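Local coordinates for protein putative SnoaL-like polyketide cyclase (Shewanella denitrificans, PDB 3LZA) that is of unconfirmed function but may act as a SnoaL-like polyketide cyclase, a lyase-type enzyme with an NTF2-like fold, at residues A[65-70]-A[85-90]; A[103-108]-A[136-141]. All blocks are in the same frame, centred on the assembly; numbering follows the deposited sequence.

Contact 1 of 2, residues A[65-70]-A[85-90]; sequences LEFDFN and GNYHLR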
# COMPACT_ATOMS: atom_id res chain seq x y z
N LEU A 65 24.12 -8.39 6.51
CA LEU A 65 24.97 -8.85 5.40
C LEU A 65 24.36 -8.48 4.06
O LEU A 65 25.07 -8.00 3.13
CB LEU A 65 25.20 -10.36 5.46
CG LEU A 65 25.95 -10.83 6.69
CD1 LEU A 65 25.85 -12.35 6.80
CD2 LEU A 65 27.42 -10.38 6.73
N GLU A 66 23.03 -8.66 3.96
CA GLU A 66 22.29 -8.32 2.75
C GLU A 66 20.98 -7.66 3.11
O GLU A 66 20.31 -8.04 4.08
CB GLU A 66 22.01 -9.59 1.93
CG GLU A 66 23.23 -10.30 1.46
CD GLU A 66 22.93 -11.66 0.84
OE1 GLU A 66 21.75 -12.02 0.62
OE2 GLU A 66 23.87 -12.37 0.60
N PHE A 67 20.61 -6.63 2.35
CA PHE A 67 19.35 -5.91 2.53
C PHE A 67 19.00 -5.33 1.18
O PHE A 67 19.79 -4.56 0.63
CB PHE A 67 19.48 -4.76 3.54
CG PHE A 67 18.21 -4.05 3.83
CD1 PHE A 67 17.01 -4.75 3.97
CD2 PHE A 67 18.21 -2.68 4.03
CE1 PHE A 67 15.80 -4.05 4.25
CE2 PHE A 67 17.02 -1.99 4.27
CZ PHE A 67 15.83 -2.67 4.37
N ASP A 68 17.88 -5.75 0.61
CA ASP A 68 17.42 -5.23 -0.69
C ASP A 68 15.92 -5.14 -0.67
O ASP A 68 15.23 -5.88 0.06
CB ASP A 68 17.85 -6.16 -1.82
CG ASP A 68 19.34 -6.11 -2.08
OD1 ASP A 68 19.83 -5.19 -2.80
OD2 ASP A 68 20.02 -7.02 -1.58
N PHE A 69 15.41 -4.20 -1.43
CA PHE A 69 13.98 -4.08 -1.71
C PHE A 69 13.81 -4.43 -3.18
O PHE A 69 14.17 -3.64 -4.12
CB PHE A 69 13.48 -2.66 -1.39
CG PHE A 69 11.98 -2.43 -1.56
CD1 PHE A 69 11.06 -3.48 -1.52
CD2 PHE A 69 11.51 -1.14 -1.71
CE1 PHE A 69 9.66 -3.23 -1.68
CE2 PHE A 69 10.10 -0.87 -1.85
CZ PHE A 69 9.18 -1.94 -1.81
N ASN A 70 13.33 -5.65 -3.36
CA ASN A 70 13.05 -6.24 -4.67
C ASN A 70 11.67 -5.72 -5.17
O ASN A 70 10.64 -6.14 -4.69
CB ASN A 70 13.12 -7.77 -4.51
CG ASN A 70 14.47 -8.24 -3.99
OD1 ASN A 70 14.58 -8.92 -2.92
ND2 ASN A 70 15.51 -7.86 -4.69
N GLY A 85 6.57 -4.94 -3.56
CA GLY A 85 7.59 -5.94 -3.71
C GLY A 85 7.86 -6.76 -2.47
O GLY A 85 6.95 -7.10 -1.71
N ASN A 86 9.13 -7.11 -2.30
CA ASN A 86 9.57 -7.81 -1.10
C ASN A 86 10.95 -7.33 -0.65
O ASN A 86 11.84 -6.99 -1.46
CB ASN A 86 9.49 -9.33 -1.24
CG ASN A 86 10.61 -9.91 -2.02
OD1 ASN A 86 11.75 -10.07 -1.51
ND2 ASN A 86 10.32 -10.28 -3.26
N TYR A 87 11.11 -7.29 0.65
CA TYR A 87 12.37 -6.96 1.26
C TYR A 87 13.10 -8.25 1.62
O TYR A 87 12.57 -9.08 2.37
CB TYR A 87 12.09 -6.15 2.52
CG TYR A 87 11.73 -4.70 2.27
CD1 TYR A 87 10.41 -4.31 2.03
CD2 TYR A 87 12.71 -3.70 2.33
CE1 TYR A 87 10.09 -2.97 1.82
CE2 TYR A 87 12.39 -2.34 2.11
CZ TYR A 87 11.07 -2.00 1.89
OH TYR A 87 10.74 -0.67 1.70
N HIS A 88 14.32 -8.44 1.14
CA HIS A 88 15.10 -9.57 1.65
C HIS A 88 16.18 -9.06 2.60
O HIS A 88 16.80 -7.99 2.41
CB HIS A 88 15.69 -10.38 0.51
CG HIS A 88 16.73 -11.33 0.96
ND1 HIS A 88 18.06 -10.98 1.08
CD2 HIS A 88 16.63 -12.60 1.44
CE1 HIS A 88 18.74 -12.01 1.56
NE2 HIS A 88 17.89 -13.00 1.77
N LEU A 89 16.35 -9.77 3.71
CA LEU A 89 17.34 -9.42 4.69
C LEU A 89 18.11 -10.69 5.10
O LEU A 89 17.52 -11.79 5.35
CB LEU A 89 16.71 -8.70 5.89
CG LEU A 89 17.73 -8.14 6.87
CD1 LEU A 89 17.17 -6.90 7.59
CD2 LEU A 89 18.24 -9.22 7.90
N ARG A 90 19.44 -10.58 5.12
CA ARG A 90 20.29 -11.65 5.64
C ARG A 90 21.23 -11.10 6.68
O ARG A 90 21.90 -10.12 6.42
CB ARG A 90 21.09 -12.32 4.54
CG ARG A 90 21.92 -13.55 5.01
CD ARG A 90 22.74 -14.16 3.87
NE ARG A 90 23.49 -15.33 4.34
CZ ARG A 90 22.96 -16.52 4.63
NH1 ARG A 90 21.66 -16.76 4.51
NH2 ARG A 90 23.75 -17.49 5.05
O HOH W 1 19.24 -9.27 -0.32

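Contact 2 of 2, residues A[103-108]-A[136-141]; sequences IDIAIP and DQLQSQ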
# COMPACT_ATOMS: atom_id res chain seq x y z
N ILE A 103 20.15 -15.41 9.88
CA ILE A 103 18.79 -15.60 9.40
C ILE A 103 18.69 -15.09 7.99
O ILE A 103 19.52 -14.29 7.56
CB ILE A 103 17.69 -15.00 10.33
CG1 ILE A 103 17.88 -13.54 10.62
CG2 ILE A 103 17.67 -15.75 11.66
CD1 ILE A 103 17.44 -12.59 9.50
N ASP A 104 17.69 -15.57 7.26
CA ASP A 104 17.47 -15.13 5.89
C ASP A 104 15.95 -15.05 5.65
O ASP A 104 15.25 -16.07 5.74
CB ASP A 104 18.15 -16.16 4.94
CG ASP A 104 18.41 -15.60 3.51
OD1 ASP A 104 17.46 -15.49 2.72
OD2 ASP A 104 19.58 -15.34 3.15
N ILE A 105 15.44 -13.88 5.32
CA ILE A 105 13.98 -13.68 5.23
C ILE A 105 13.63 -12.87 3.99
O ILE A 105 14.45 -12.09 3.50
CB ILE A 105 13.40 -13.00 6.49
CG1 ILE A 105 14.14 -11.70 6.80
CG2 ILE A 105 13.40 -13.99 7.67
CD1 ILE A 105 13.78 -10.98 8.14
N ALA A 106 12.42 -13.09 3.46
CA ALA A 106 11.94 -12.40 2.26
C ALA A 106 10.54 -12.00 2.63
O ALA A 106 9.67 -12.87 2.69
CB ALA A 106 11.95 -13.31 1.04
N ILE A 107 10.36 -10.69 2.89
CA ILE A 107 9.14 -10.11 3.46
C ILE A 107 8.33 -9.33 2.42
O ILE A 107 8.79 -8.28 1.97
CB ILE A 107 9.49 -9.10 4.61
CG1 ILE A 107 10.54 -9.66 5.57
CG2 ILE A 107 8.24 -8.70 5.41
CD1 ILE A 107 10.77 -8.75 6.76
N PRO A 108 7.12 -9.80 2.06
CA PRO A 108 6.31 -8.96 1.15
C PRO A 108 6.01 -7.63 1.79
O PRO A 108 5.75 -7.56 2.98
CB PRO A 108 5.01 -9.74 1.07
CG PRO A 108 5.49 -11.18 1.17
CD PRO A 108 6.54 -11.13 2.22
N ASP A 136 6.59 -16.78 10.07
CA ASP A 136 6.57 -18.15 9.56
C ASP A 136 7.98 -18.62 9.14
O ASP A 136 8.39 -19.75 9.39
CB ASP A 136 5.64 -18.27 8.34
CG ASP A 136 4.14 -18.12 8.67
OD1 ASP A 136 3.71 -18.32 9.84
OD2 ASP A 136 3.38 -17.82 7.73
N GLN A 137 8.67 -17.78 8.40
CA GLN A 137 10.04 -18.07 7.96
C GLN A 137 11.02 -18.23 9.13
O GLN A 137 11.78 -19.21 9.20
CB GLN A 137 10.55 -16.98 6.98
CG GLN A 137 9.96 -17.02 5.56
CD GLN A 137 10.32 -15.81 4.74
OE1 GLN A 137 11.38 -15.24 4.92
NE2 GLN A 137 9.43 -15.39 3.82
N LEU A 138 11.00 -17.29 10.06
CA LEU A 138 11.83 -17.39 11.27
C LEU A 138 11.55 -18.63 12.14
O LEU A 138 12.49 -19.19 12.72
CB LEU A 138 11.75 -16.10 12.11
CG LEU A 138 12.39 -14.84 11.55
CD1 LEU A 138 12.12 -13.65 12.39
CD2 LEU A 138 13.91 -15.03 11.43
N GLN A 139 10.29 -19.10 12.23
CA GLN A 139 9.98 -20.33 13.01
C GLN A 139 10.71 -21.57 12.48
O GLN A 139 11.01 -22.47 13.26
CB GLN A 139 8.48 -20.63 13.02
CG GLN A 139 7.66 -19.71 13.88
CD GLN A 139 6.16 -19.89 13.66
OE1 GLN A 139 5.67 -21.01 13.49
NE2 GLN A 139 5.44 -18.77 13.64
N SER A 140 10.97 -21.62 11.17
CA SER A 140 11.70 -22.72 10.54
C SER A 140 13.23 -22.60 10.64
O SER A 140 13.96 -23.56 10.32
CB SER A 140 11.30 -22.88 9.06
OG SER A 140 11.72 -21.79 8.21
N GLN A 141 13.72 -21.45 11.12
CA GLN A 141 15.16 -21.23 11.25
C GLN A 141 15.62 -21.31 12.71
O GLN A 141 14.82 -21.42 13.65
CB GLN A 141 15.54 -19.89 10.62
CG GLN A 141 15.22 -19.81 9.12
CD GLN A 141 15.51 -18.45 8.53
OE1 GLN A 141 16.61 -17.92 8.69
NE2 GLN A 141 14.53 -17.88 7.85
OXT GLN A 141 16.83 -21.31 12.97
O HOH W 2 13.47 -17.70 4.22

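Contact 1 of 2, residues A[65-70]-A[85-90]
Phe69 and Tyr87 lie in an offset stack across two antiparallel strands, their ring planes only 4° apart and their centroids 4.0 Å from each other. CZ of Tyr87 sits over the centre of the Phe69 ring, while CD1 of Phe69 lies over the Tyr87 face nearer its rim; Phe69 CB also makes a CH-pi contact with that face. With CG anti to the backbone N (chi1 -176°) the Phe69 ring runs forward along its own strand, and with CG beside the backbone N (chi1 -78°) the Tyr87 ring is carried across to meet it. Phe67 extends the cluster at the edge of Tyr87, its CE1 3.7 Å from Tyr87 CD2, with hardly any overlap of the rings. On the opposite face of the sheet, Glu66 OE1 approaches the edge of the His88 ring at CE1, 3.2 Å away in the conformer described, and the aliphatic parts of Glu66 and Arg90 run side by side. Paired backbone hydrogen bonds link Glu66 with Arg90, Asp68 with His88 and Asn70 with Asn86. Arg90 O accepts from both Leu65 N (2.8 Å) and Glu66 N (3.1 Å), a classic beta bulge where the strand begins. Further out, Asp104 forms a salt bridge with Arg90 and a hydrogen bond with His88 NE2, and Thr111 OG1 is hydrogen-bonded to Tyr87 OH. The arrangement is an antiparallel beta hairpin, here at the margin of the curved sheet of an NTF2-like alpha+beta fold, its aromatic face packed against Ile17 and Thr21 of helix 8-21.

Contact 2 of 2, residues A[103-108]-A[136-141]
Gln137 and Gln141 each set CG beside the backbone N (chi1 -74° and -61°) and run extended beyond it, so that both amides reach from the end of the chain to the backbone of strand 103-108. Each then pairs with one strand residue through two hydrogen bonds. Gln137 OE1 accepts from Ala106 N at 2.8 Å, in the carbonyl plane and on a lone pair, and Gln137 NE2 donates to Ala106 O, also 2.8 Å away and close to the amide plane. Gln141 repeats the pattern two residues back: OE1 takes Asp104 N on a lone pair at 3.0 Å, while NE2 gives to Asp104 O at 2.9 Å from above the carbonyl plane, a bent bond of 142° at the hydrogen. Two bonds per amide fix its rotation and settle which end is oxygen. A water donates to Asp104 O and, weakly, to Gln137 OE1. Beside the amides, Leu138 CD2 fits against two isoleucine branches, 3.8 Å from Ile103 CG2 and 3.9 Å from Ile105 CG2; Phe96 touches both Ile103 and Leu138. The chain turn is held by Ser140 OG, which donates to Gln137 O. Lys101 forms a salt bridge with the terminal carboxylate of Gln141, and Lys98 bonds to its other oxygen, which anchors the last residue. Here glutamine amides imitate a neighbouring strand, binding the N-H and C=O of alternate residues; by this means the C-terminal helix and tail are fastened along the edge of the first part of strand 102-115 in the NTF2-like sheet.

Overall arrangement
Contacts 1 and 2 have centres 12 Å apart and share one sheet, since strands 80-93 and 102-115 are neighbours in it. They join directly: Ile107 N lies 2.8 Å from Tyr87 O, probably a hydrogen bond, and His88 NE2 is 2.7 Å from Asp104 OD1. Asp104 takes part in both, for its backbone receives the C-terminal glutamine of contact 2 while its carboxylate serves two side chains of contact 1. Contact 2 lies farther out, about 17 Å between its centre and that of the chain, against 9 Å for contact 1. Pro108, at the end of segment 103-108, packs on His73 of the second subunit.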